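Local atomic coordinates of site-specific recombinase, resolvase family protein (Streptococcus pneumoniae, PDB entry 3GUV), a protein that probably cuts and rejoins DNA at specific sites as a recombinase of the resolvase (serine recombinase) family. Residues Y8-R12 / K28-K32; G58-F62 / F87-D93; G75-V79 / Y104-L108; V94-Q99 / M125-S130. All coordinates share one frame; numbering follows the deposited sequence.

In the fold
From the N terminus, interaction 1 comes first: it closes a short loop of fifteen residues by laying helix 24-37 back on strand 6-12. Interaction 2 then ties the start of helix 60-70 to the loop before helix 91-103, and touches interaction 1 where Arg12 NH2 meets Gly58 O. Interaction 3 pairs strands 78-81 and 107-110; its segments alternate along the chain with those of interaction 2 and of interaction 4, whereas 2 and 4 follow in series. Strands 6-12 and 78-81 are sheet neighbours, so interactions 1 and 3 share one sheet. Interaction 4 joins helix 91-103 to the long helix 124-151, and both it and interaction 2 reach the second subunit.

Interaction 1: Y8-R12 / K28-K32; sequences YLYTR and KSRMK
Thr11 CG2 meets Met31 SD at 3.5 Å, and around this touch the helix 24-37 packs on strand 6-12 of the alpha/beta resolvase domain. The short segments run nearly antiparallel, at 162°, with their axes 9.8 Å apart, as expected where a helix returns across the strand that precedes it. No hydrogen bond spans the contact; it is made by side chains, with one touch to a backbone carbonyl.

Met31 reaches across with its thioether. Its CG stands beside the backbone N, and a later bend at chi3, 70°, turns CE toward the strand, where Met31 CE lies 3.6 Å from Tyr10 O. Leu9 and Met31 run past each other in opposite senses, Leu9 CG to Met31 CE being 4.1 Å. The two lysines use their aliphatic parts: Lys28 CG rests 3.7 Å from Thr11 CG2, and Lys32 CG lies 3.9 Å from Leu9 CD2, each chain crossing its partner at about a right angle.

A second shell fixes the polar ends. Thr11 OG1 is hydrogen-bonded to Glu47, which also forms a salt bridge with Lys28 NZ, while Lys32 NZ pairs with Glu45. Both lysine ammonium groups thus end on carboxylates of strand 41-48, and Ile42 on it touches both Leu9 and Lys32. Tyr10 points from the strand away from the helix; its hydroxyl bonds to Asp48, and Tyr10 OH receives Arg12 NH2 at 3.1 Å, with the oxygen only 14° out of the guanidinium plane.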
loop_
_atom_site.group_PDB
_atom_site.type_symbol
_atom_site.label_atom_id
_atom_site.label_comp_id
_atom_site.label_asym_id
_atom_site.label_seq_id
_atom_site.Cartn_x
_atom_site.Cartn_y
_atom_site.Cartn_z
ATOM N N TYR A 8 -23.629 3.481 -2.721
ATOM C CA TYR A 8 -23.353 3.685 -4.146
ATOM C C TYR A 8 -22.503 2.522 -4.623
ATOM O O TYR A 8 -21.654 2.024 -3.847
ATOM C CB TYR A 8 -22.521 4.960 -4.358
ATOM C CG TYR A 8 -23.213 6.311 -4.188
ATOM C CD1 TYR A 8 -24.580 6.491 -4.475
ATOM C CD2 TYR A 8 -22.473 7.429 -3.834
ATOM C CE1 TYR A 8 -25.168 7.724 -4.343
ATOM C CE2 TYR A 8 -23.042 8.677 -3.710
ATOM C CZ TYR A 8 -24.399 8.827 -3.968
ATOM O OH TYR A 8 -24.971 10.072 -3.843
ATOM N N LEU A 9 -22.697 2.095 -5.872
ATOM C CA LEU A 9 -21.796 1.152 -6.547
ATOM C C LEU A 9 -20.860 1.930 -7.450
ATOM O O LEU A 9 -21.319 2.813 -8.146
ATOM C CB LEU A 9 -22.588 0.166 -7.402
ATOM C CG LEU A 9 -22.864 -1.190 -6.791
ATOM C CD1 LEU A 9 -23.394 -1.077 -5.399
ATOM C CD2 LEU A 9 -23.746 -2.039 -7.755
ATOM N N TYR A 10 -19.566 1.617 -7.447
ATOM C CA TYR A 10 -18.617 2.226 -8.396
ATOM C C TYR A 10 -17.849 1.162 -9.151
ATOM O O TYR A 10 -17.252 0.287 -8.542
ATOM C CB TYR A 10 -17.595 3.116 -7.698
ATOM C CG TYR A 10 -16.644 3.695 -8.713
ATOM C CD1 TYR A 10 -17.066 4.699 -9.590
ATOM C CD2 TYR A 10 -15.324 3.189 -8.857
ATOM C CE1 TYR A 10 -16.203 5.221 -10.548
ATOM C CE2 TYR A 10 -14.467 3.682 -9.829
ATOM C CZ TYR A 10 -14.892 4.690 -10.660
ATOM O OH TYR A 10 -14.061 5.175 -11.633
ATOM N N THR A 11 -17.845 1.243 -10.474
ATOM C CA THR A 11 -17.099 0.290 -11.294
ATOM C C THR A 11 -16.297 1.046 -12.358
ATOM O O THR A 11 -16.635 2.162 -12.716
ATOM C CB THR A 11 -18.035 -0.774 -11.979
ATOM O OG1 THR A 11 -19.019 -0.121 -12.788
ATOM C CG2 THR A 11 -18.741 -1.665 -10.954
ATOM N N ARG A 12 -15.251 0.406 -12.876
ATOM C CA ARG A 12 -14.399 1.000 -13.945
ATOM C C ARG A 12 -13.551 -0.066 -14.631
ATOM O O ARG A 12 -13.473 -1.190 -14.168
ATOM C CB ARG A 12 -13.490 2.115 -13.390
ATOM C CG ARG A 12 -12.531 1.590 -12.263
ATOM C CD ARG A 12 -11.487 2.590 -11.825
ATOM N NE ARG A 12 -10.620 2.927 -12.943
ATOM C CZ ARG A 12 -10.605 4.082 -13.610
ATOM N NH1 ARG A 12 -9.758 4.235 -14.633
ATOM N NH2 ARG A 12 -11.420 5.091 -13.293
ATOM N N LYS A 28 -20.197 -6.229 -11.652
ATOM C CA LYS A 28 -21.432 -5.577 -11.227
ATOM C C LYS A 28 -22.410 -6.546 -10.588
ATOM O O LYS A 28 -22.966 -6.220 -9.567
ATOM C CB LYS A 28 -22.113 -4.800 -12.370
ATOM C CG LYS A 28 -21.478 -3.449 -12.582
ATOM C CD LYS A 28 -22.187 -2.610 -13.672
ATOM C CE LYS A 28 -22.014 -3.223 -15.031
ATOM N NZ LYS A 28 -22.198 -2.190 -16.111
ATOM N N SER A 29 -22.641 -7.695 -11.225
ATOM C CA SER A 29 -23.525 -8.773 -10.686
ATOM C C SER A 29 -23.126 -9.245 -9.312
ATOM O O SER A 29 -23.978 -9.406 -8.426
ATOM C CB SER A 29 -23.561 -9.987 -11.615
ATOM O OG SER A 29 -23.912 -9.558 -12.911
ATOM N N ARG A 30 -21.819 -9.438 -9.150
ATOM C CA ARG A 30 -21.241 -9.753 -7.891
ATOM C C ARG A 30 -21.511 -8.685 -6.843
ATOM O O ARG A 30 -21.874 -8.987 -5.696
ATOM C CB ARG A 30 -19.730 -9.911 -8.035
ATOM C CG ARG A 30 -19.124 -10.520 -6.771
ATOM C CD ARG A 30 -18.923 -11.988 -6.921
ATOM N NE ARG A 30 -17.621 -12.274 -7.533
ATOM C CZ ARG A 30 -16.458 -12.341 -6.869
ATOM N NH1 ARG A 30 -16.380 -12.126 -5.543
ATOM N NH2 ARG A 30 -15.347 -12.614 -7.549
ATOM N N MET A 31 -21.285 -7.439 -7.215
ATOM C CA MET A 31 -21.515 -6.356 -6.301
ATOM C C MET A 31 -23.010 -6.234 -5.937
ATOM O O MET A 31 -23.346 -6.049 -4.760
ATOM C CB MET A 31 -20.937 -5.064 -6.863
ATOM C CG MET A 31 -19.380 -5.141 -7.090
ATOM S SD MET A 31 -18.755 -3.938 -8.262
ATOM C CE MET A 31 -19.038 -2.546 -7.162
ATOM N N LYS A 32 -23.908 -6.417 -6.909
ATOM C CA LYS A 32 -25.341 -6.372 -6.605
ATOM C C LYS A 32 -25.736 -7.520 -5.675
ATOM O O LYS A 32 -26.485 -7.282 -4.712
ATOM C CB LYS A 32 -26.206 -6.330 -7.883
ATOM C CG LYS A 32 -26.200 -4.946 -8.516
ATOM C CD LYS A 32 -26.683 -4.947 -9.977
ATOM C CE LYS A 32 -26.303 -3.653 -10.659
ATOM N NZ LYS A 32 -27.392 -3.243 -11.581
#

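Interaction 2: G58-F62 / F87-D93; sequences GRIQF and FARNAAD
The guanidinium of Arg59 has the carbonyl oxygen of Phe87 at its edge, near its plane, and the ring of Phe62 over one face, with Phe62 CG 4.1 Å above the guanidinium plane. In return Arg59 NH2 is 3.9 Å above the Phe62 ring plane, offset toward the rim. At the edge of that ring, in plane, comes Phe87 CE1, 3.7 Å from Phe62 CE1; the two ring planes meet at 67°, an oblique pair.

Both terminal nitrogens of Arg59 are directed at the Phe87 carbonyl, but neither bond is well defined: Arg59 NH1 to Phe87 O, 2.7 Å, is weak, with an N-H...O angle of 127°, and NH2 is modelled doubtfully close to the same oxygen. Asp93 OD1 adds a long salt bridge, 3.6 Å from Arg59 NH2. Asp93 belongs to the first turn of helix 91-103, where Asn90 is the N-cap: Asn90 OD1 accepts from Asp93 N at 2.8 Å. Just before the cap, Arg89 O accepts a hydrogen bond from Asn139 ND2 of the second subunit.

In this resolvase-type alpha/beta domain the contact joins two helix N-termini beyond the C-terminal ends of parallel strands. Its chemistry implies that a carbonyl and, loosely, a carboxylate hold the Arg59 guanidinium between them.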
loop_
_atom_site.group_PDB
_atom_site.type_symbol
_atom_site.label_atom_id
_atom_site.label_comp_id
_atom_site.label_asym_id
_atom_site.label_seq_id
_atom_site.Cartn_x
_atom_site.Cartn_y
_atom_site.Cartn_z
ATOM N N GLY A 58 -10.309 7.325 -17.834
ATOM C CA GLY A 58 -10.304 8.444 -16.903
ATOM C C GLY A 58 -11.137 8.213 -15.650
ATOM O O GLY A 58 -11.272 7.062 -15.144
ATOM N N ARG A 59 -11.684 9.314 -15.129
ATOM C CA ARG A 59 -12.155 9.341 -13.737
ATOM C C ARG A 59 -13.397 10.222 -13.546
ATOM O O ARG A 59 -13.713 10.598 -12.411
ATOM C CB ARG A 59 -11.020 9.882 -12.865
ATOM C CG ARG A 59 -10.860 9.207 -11.536
ATOM C CD ARG A 59 -9.669 8.276 -11.526
ATOM N NE ARG A 59 -9.332 7.990 -10.138
ATOM C CZ ARG A 59 -9.756 6.931 -9.439
ATOM N NH1 ARG A 59 -10.532 5.983 -10.000
ATOM N NH2 ARG A 59 -9.387 6.823 -8.160
ATOM N N ILE A 60 -14.083 10.523 -14.648
ATOM C CA ILE A 60 -15.200 11.477 -14.691
ATOM C C ILE A 60 -16.395 11.107 -13.797
ATOM O O ILE A 60 -16.935 11.951 -13.086
ATOM C CB ILE A 60 -15.745 11.648 -16.129
ATOM C CG1 ILE A 60 -14.654 12.209 -17.064
ATOM C CG2 ILE A 60 -16.940 12.556 -16.123
ATOM C CD1 ILE A 60 -14.690 11.571 -18.447
ATOM N N GLN A 61 -16.827 9.859 -13.871
ATOM C CA GLN A 61 -17.988 9.438 -13.082
ATOM C C GLN A 61 -17.550 9.289 -11.637
ATOM O O GLN A 61 -18.319 9.533 -10.726
ATOM C CB GLN A 61 -18.573 8.125 -13.615
ATOM C CG GLN A 61 -19.126 8.236 -15.029
ATOM C CD GLN A 61 -20.099 9.384 -15.199
ATOM O OE1 GLN A 61 -21.005 9.596 -14.370
ATOM N NE2 GLN A 61 -19.915 10.151 -16.280
ATOM N N PHE A 62 -16.296 8.876 -11.438
ATOM C CA PHE A 62 -15.751 8.852 -10.098
ATOM C C PHE A 62 -15.783 10.255 -9.487
ATOM O O PHE A 62 -16.134 10.422 -8.317
ATOM C CB PHE A 62 -14.339 8.290 -10.110
ATOM C CG PHE A 62 -13.654 8.416 -8.819
ATOM C CD1 PHE A 62 -13.743 7.417 -7.880
ATOM C CD2 PHE A 62 -12.947 9.578 -8.514
ATOM C CE1 PHE A 62 -13.105 7.557 -6.666
ATOM C CE2 PHE A 62 -12.303 9.723 -7.292
ATOM C CZ PHE A 62 -12.376 8.713 -6.374
ATOM N N PHE A 87 -10.531 1.233 -8.431
ATOM C CA PHE A 87 -10.901 2.335 -7.575
ATOM C C PHE A 87 -9.802 3.396 -7.546
ATOM O O PHE A 87 -10.084 4.560 -7.739
ATOM C CB PHE A 87 -11.218 1.799 -6.178
ATOM C CG PHE A 87 -11.433 2.863 -5.154
ATOM C CD1 PHE A 87 -12.530 3.709 -5.231
ATOM C CD2 PHE A 87 -10.559 3.006 -4.103
ATOM C CE1 PHE A 87 -12.751 4.691 -4.285
ATOM C CE2 PHE A 87 -10.757 4.000 -3.152
ATOM C CZ PHE A 87 -11.870 4.847 -3.246
ATOM N N ALA A 88 -8.557 3.001 -7.272
ATOM C CA ALA A 88 -7.433 3.953 -7.141
ATOM C C ALA A 88 -6.262 3.541 -8.025
ATOM O O ALA A 88 -6.190 2.406 -8.496
ATOM C CB ALA A 88 -6.994 4.045 -5.687
ATOM N N ARG A 89 -5.344 4.475 -8.237
ATOM C CA ARG A 89 -4.229 4.306 -9.155
ATOM C C ARG A 89 -2.877 3.992 -8.425
ATOM O O ARG A 89 -1.913 3.508 -9.010
ATOM C CB ARG A 89 -4.138 5.583 -10.001
ATOM N N ASN A 90 -2.846 4.272 -7.131
ATOM C CA ASN A 90 -1.694 4.028 -6.288
ATOM C C ASN A 90 -2.165 4.185 -4.838
ATOM O O ASN A 90 -3.353 4.478 -4.605
ATOM C CB ASN A 90 -0.548 4.987 -6.634
ATOM C CG ASN A 90 -0.982 6.466 -6.673
ATOM O OD1 ASN A 90 -1.378 7.034 -5.666
ATOM N ND2 ASN A 90 -0.855 7.090 -7.837
ATOM N N ALA A 91 -1.259 3.959 -3.878
ATOM C CA ALA A 91 -1.597 4.000 -2.461
ATOM C C ALA A 91 -1.943 5.418 -1.982
ATOM O O ALA A 91 -2.843 5.590 -1.123
ATOM C CB ALA A 91 -0.430 3.401 -1.615
ATOM N N ALA A 92 -1.231 6.427 -2.509
ATOM C CA ALA A 92 -1.477 7.822 -2.104
ATOM C C ALA A 92 -2.876 8.269 -2.532
ATOM O O ALA A 92 -3.555 8.955 -1.790
ATOM C CB ALA A 92 -0.390 8.773 -2.628
ATOM N N ASP A 93 -3.289 7.839 -3.720
ATOM C CA ASP A 93 -4.669 7.919 -4.197
ATOM C C ASP A 93 -5.742 7.239 -3.345
ATOM O O ASP A 93 -6.834 7.776 -3.115
ATOM C CB ASP A 93 -4.738 7.220 -5.538
ATOM C CG ASP A 93 -5.030 8.146 -6.643
ATOM O OD1 ASP A 93 -6.234 8.177 -7.020
ATOM O OD2 ASP A 93 -4.073 8.821 -7.116
#

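Interaction 3: G75-V79 / Y104-L108; sequences GVSFV and YGVNL
Phe78 lies against Asn107 across a parallel beta bridge, and its side chain can be followed outward. Phe78 CB is 3.7 Å from Asn107 O; CG and CD1 also lie near that oxygen, and CD1 and CE1 approach Asn107 CB obliquely, Phe78 CE1 to 3.5 Å. Leu108 N lies at the ring edge, and a water sits over one face, toward its rim. With CG beside the backbone N, chi1 -62° brings the ring beside Asn107, its plane 45° from the amide.

Two backbone bonds fix the register: Asn107 N to Ser77 O at 3.0 Å and Val79 N to Asn107 O at 2.9 Å, the first almost straight at 174°. The water extends the pairing, donating to Ser77 O, accepting from Asn107 ND2 at 2.7 Å and reaching Gly105 O only weakly. Asn107 OD1 turns to Ser117 and Gln102. Val106 CG2 meets Val76 CG2 at 3.9 Å, while Leu108 CD1 reaches Val79 O at 3.5 Å.

Gly105, with positive phi, is the C-prime residue of the Schellman motif ending helix 91-103. The pair thus closes a beta-alpha-beta crossover: strand 6-12 flanks strand 78-81 on its far side, and Met101 of the connecting helix and Ile69 of helix 60-70 pack on Val79 and Val106.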
loop_
_atom_site.group_PDB
_atom_site.type_symbol
_atom_site.label_atom_id
_atom_site.label_comp_id
_atom_site.label_asym_id
_atom_site.label_seq_id
_atom_site.Cartn_x
_atom_site.Cartn_y
_atom_site.Cartn_z
ATOM N N GLY A 75 -27.560 10.495 1.164
ATOM C CA GLY A 75 -27.311 9.916 2.482
ATOM C C GLY A 75 -26.681 8.534 2.496
ATOM O O GLY A 75 -27.096 7.666 3.279
ATOM N N VAL A 76 -25.660 8.340 1.654
ATOM C CA VAL A 76 -24.945 7.054 1.572
ATOM C C VAL A 76 -23.968 6.816 2.743
ATOM O O VAL A 76 -23.265 7.720 3.166
ATOM C CB VAL A 76 -24.206 6.905 0.215
ATOM C CG1 VAL A 76 -25.233 6.870 -0.952
ATOM C CG2 VAL A 76 -23.187 8.004 0.026
ATOM N N SER A 77 -23.957 5.590 3.273
ATOM C CA SER A 77 -22.965 5.143 4.258
ATOM C C SER A 77 -21.701 4.482 3.643
ATOM O O SER A 77 -20.614 4.531 4.240
ATOM C CB SER A 77 -23.609 4.119 5.195
ATOM O OG SER A 77 -24.463 4.757 6.129
ATOM N N PHE A 78 -21.848 3.839 2.479
ATOM C CA PHE A 78 -20.691 3.180 1.791
ATOM C C PHE A 78 -20.615 3.425 0.264
ATOM O O PHE A 78 -21.653 3.672 -0.406
ATOM C CB PHE A 78 -20.729 1.669 2.035
ATOM C CG PHE A 78 -20.601 1.262 3.462
ATOM C CD1 PHE A 78 -19.350 1.083 4.032
ATOM C CD2 PHE A 78 -21.730 0.990 4.231
ATOM C CE1 PHE A 78 -19.209 0.688 5.356
ATOM C CE2 PHE A 78 -21.605 0.606 5.558
ATOM C CZ PHE A 78 -20.318 0.431 6.112
ATOM N N VAL A 79 -19.387 3.408 -0.274
ATOM C CA VAL A 79 -19.145 3.074 -1.699
ATOM C C VAL A 79 -18.627 1.646 -1.779
ATOM O O VAL A 79 -17.640 1.279 -1.073
ATOM C CB VAL A 79 -18.079 3.949 -2.384
ATOM C CG1 VAL A 79 -17.802 3.447 -3.807
ATOM C CG2 VAL A 79 -18.461 5.444 -2.352
ATOM N N TYR A 104 -16.629 13.097 4.862
ATOM C CA TYR A 104 -18.038 13.284 4.558
ATOM C C TYR A 104 -18.933 12.126 4.992
ATOM O O TYR A 104 -20.009 11.946 4.434
ATOM C CB TYR A 104 -18.224 13.580 3.067
ATOM C CG TYR A 104 -17.683 14.919 2.659
ATOM C CD1 TYR A 104 -18.466 16.059 2.739
ATOM C CD2 TYR A 104 -16.393 15.052 2.226
ATOM C CE1 TYR A 104 -17.962 17.306 2.366
ATOM C CE2 TYR A 104 -15.865 16.290 1.864
ATOM C CZ TYR A 104 -16.661 17.412 1.936
ATOM O OH TYR A 104 -16.137 18.624 1.557
ATOM N N GLY A 105 -18.515 11.379 6.017
ATOM C CA GLY A 105 -19.323 10.252 6.568
ATOM C C GLY A 105 -19.363 8.900 5.816
ATOM O O GLY A 105 -20.110 7.998 6.221
ATOM N N VAL A 106 -18.550 8.739 4.759
ATOM C CA VAL A 106 -18.671 7.589 3.830
ATOM C C VAL A 106 -17.452 6.629 3.934
ATOM O O VAL A 106 -16.284 7.063 3.907
ATOM C CB VAL A 106 -18.907 8.090 2.381
ATOM C CG1 VAL A 106 -18.991 6.917 1.360
ATOM C CG2 VAL A 106 -20.208 8.979 2.300
ATOM N N ASN A 107 -17.751 5.333 4.101
ATOM C CA ASN A 107 -16.748 4.271 4.118
ATOM C C ASN A 107 -16.681 3.432 2.822
ATOM O O ASN A 107 -17.552 3.519 1.944
ATOM C CB ASN A 107 -16.959 3.393 5.349
ATOM C CG ASN A 107 -16.339 4.004 6.608
ATOM O OD1 ASN A 107 -15.122 4.005 6.782
ATOM N ND2 ASN A 107 -17.183 4.545 7.467
ATOM N N LEU A 108 -15.620 2.647 2.703
ATOM C CA LEU A 108 -15.306 1.890 1.497
ATOM C C LEU A 108 -15.363 0.394 1.758
ATOM O O LEU A 108 -14.773 -0.089 2.749
ATOM C CB LEU A 108 -13.928 2.256 0.968
ATOM C CG LEU A 108 -13.540 1.599 -0.378
ATOM C CD1 LEU A 108 -14.330 2.234 -1.570
ATOM C CD2 LEU A 108 -11.997 1.761 -0.535
HETATM O O HOH W 1 -19.788 4.669 6.795
#

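Interaction 4: V94-Q99 / M125-S130; sequences VLSTLQ and MISVLS
Leu95 and Leu129 mark the close approach of two helices that run roughly antiparallel, their segment directions 147° apart and their axes 9.8 Å from each other. The CA atoms of this pair are 6.0 Å apart, the nearest across the segments. Each helix keeps its own i to i+4 bonds, such as Leu98 N to Val94 O and Ser130 N to Ile126 O, and none crosses the interface, so side-chain packing alone joins the two.

Leu129 offers both methyls to Val94, which it meets at about a right angle: Leu129 CD1 is 3.6 Å from Val94 CG1, and CD2 is 3.8 Å from Val94 CB. Leu95 divides its branches between two partners. Its CG is anti to the backbone N (chi1 168°), which carries the fork toward the other helix; Leu95 CD1 then touches Ile126 CD1 at 3.6 Å while CD2 lies 3.7 Å from Ser130 CA. The Ile126 CD1 methyl has a second neighbour in Gln99 CG, at 3.7 Å, where the aliphatic part of the glutamine extends the apolar strip to the rim. On the buried side, Leu98 CD2 faces the extended chain of Met125, 4.1 Å from Met125 CE.

The contact seats the start of the long helix 124-151 on the alpha/beta domain; as in relatives, this helix probably takes part in dimerisation. Other neighbours complete the surroundings: Thr97 of helix 91-103 packs on Phe62 and Met66 of helix 60-70, whereas Val94 packs on Ile135, and Leu129 on Val132, of the second subunit, placing the contact beside the dimer interface.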
loop_
_atom_site.group_PDB
_atom_site.type_symbol
_atom_site.label_atom_id
_atom_site.label_comp_id
_atom_site.label_asym_id
_atom_site.label_seq_id
_atom_site.Cartn_x
_atom_site.Cartn_y
_atom_site.Cartn_z
ATOM N N VAL A 94 -5.468 6.011 -2.937
ATOM C CA VAL A 94 -6.438 5.291 -2.151
ATOM C C VAL A 94 -6.607 6.064 -0.864
ATOM O O VAL A 94 -7.720 6.226 -0.377
ATOM C CB VAL A 94 -5.974 3.886 -1.770
ATOM C CG1 VAL A 94 -7.057 3.242 -0.919
ATOM C CG2 VAL A 94 -5.634 3.030 -3.009
ATOM N N LEU A 95 -5.496 6.559 -0.321
ATOM C CA LEU A 95 -5.507 7.198 0.984
ATOM C C LEU A 95 -6.261 8.519 0.954
ATOM O O LEU A 95 -7.099 8.736 1.799
ATOM C CB LEU A 95 -4.075 7.429 1.509
ATOM C CG LEU A 95 -3.962 8.347 2.719
ATOM C CD1 LEU A 95 -4.674 7.734 3.902
ATOM C CD2 LEU A 95 -2.473 8.651 3.052
ATOM N N SER A 96 -5.939 9.404 0.014
ATOM C CA SER A 96 -6.559 10.719 0.018
ATOM C C SER A 96 -8.056 10.588 -0.270
ATOM O O SER A 96 -8.865 11.222 0.429
ATOM C CB SER A 96 -5.846 11.733 -0.920
ATOM O OG SER A 96 -5.654 11.223 -2.230
ATOM N N THR A 97 -8.422 9.718 -1.233
ATOM C CA THR A 97 -9.843 9.448 -1.552
ATOM C C THR A 97 -10.588 8.918 -0.339
ATOM O O THR A 97 -11.655 9.394 -0.009
ATOM C CB THR A 97 -10.021 8.388 -2.680
ATOM O OG1 THR A 97 -9.340 8.811 -3.861
ATOM C CG2 THR A 97 -11.498 8.201 -2.979
ATOM N N LEU A 98 -10.024 7.923 0.324
ATOM C CA LEU A 98 -10.633 7.378 1.534
ATOM C C LEU A 98 -10.795 8.424 2.635
ATOM O O LEU A 98 -11.731 8.357 3.392
ATOM C CB LEU A 98 -9.819 6.195 2.097
ATOM C CG LEU A 98 -10.458 5.451 3.285
ATOM C CD1 LEU A 98 -11.952 5.067 3.029
ATOM C CD2 LEU A 98 -9.670 4.212 3.548
ATOM N N GLN A 99 -9.844 9.349 2.751
ATOM C CA GLN A 99 -9.899 10.364 3.819
ATOM C C GLN A 99 -11.005 11.376 3.563
ATOM O O GLN A 99 -11.743 11.708 4.491
ATOM C CB GLN A 99 -8.560 11.071 3.988
ATOM C CG GLN A 99 -7.542 10.211 4.753
ATOM C CD GLN A 99 -6.136 10.778 4.754
ATOM O OE1 GLN A 99 -5.635 11.295 3.743
ATOM N NE2 GLN A 99 -5.481 10.662 5.890
ATOM N N MET A 125 -6.063 0.618 8.660
ATOM C CA MET A 125 -6.094 0.772 7.206
ATOM C C MET A 125 -5.429 2.065 6.771
ATOM O O MET A 125 -4.616 2.053 5.860
ATOM C CB MET A 125 -7.546 0.737 6.689
ATOM C CG MET A 125 -7.709 0.874 5.154
ATOM S SD MET A 125 -9.250 0.158 4.493
ATOM C CE MET A 125 -8.920 0.256 2.722
ATOM N N ILE A 126 -5.777 3.170 7.426
ATOM C CA ILE A 126 -5.220 4.494 7.118
ATOM C C ILE A 126 -3.687 4.506 7.387
ATOM O O ILE A 126 -2.924 5.037 6.573
ATOM C CB ILE A 126 -5.947 5.664 7.909
ATOM C CG1 ILE A 126 -7.383 5.903 7.366
ATOM C CG2 ILE A 126 -5.134 6.998 7.857
ATOM C CD1 ILE A 126 -7.439 6.796 6.062
ATOM N N SER A 127 -3.252 3.869 8.483
ATOM C CA SER A 127 -1.810 3.824 8.855
ATOM C C SER A 127 -0.948 3.080 7.837
ATOM O O SER A 127 0.140 3.533 7.498
ATOM C CB SER A 127 -1.619 3.156 10.218
ATOM O OG SER A 127 -2.240 3.906 11.249
ATOM N N VAL A 128 -1.444 1.925 7.372
ATOM C CA VAL A 128 -0.723 1.115 6.409
ATOM C C VAL A 128 -0.637 1.897 5.114
ATOM O O VAL A 128 0.440 2.053 4.528
ATOM C CB VAL A 128 -1.407 -0.266 6.206
ATOM C CG1 VAL A 128 -0.732 -1.044 5.107
ATOM C CG2 VAL A 128 -1.381 -1.069 7.520
ATOM N N LEU A 129 -1.777 2.413 4.677
ATOM C CA LEU A 129 -1.870 3.117 3.391
ATOM C C LEU A 129 -0.935 4.351 3.383
ATOM O O LEU A 129 -0.189 4.610 2.416
ATOM C CB LEU A 129 -3.333 3.547 3.108
ATOM C CG LEU A 129 -4.347 2.600 2.427
ATOM C CD1 LEU A 129 -5.734 3.247 2.427
ATOM C CD2 LEU A 129 -3.940 2.196 1.009
ATOM N N SER A 130 -1.009 5.111 4.470
ATOM C CA SER A 130 -0.129 6.233 4.679
ATOM C C SER A 130 1.345 5.786 4.619
ATOM O O SER A 130 2.147 6.413 3.926
ATOM C CB SER A 130 -0.440 6.916 6.018
ATOM O OG SER A 130 0.447 7.996 6.153
#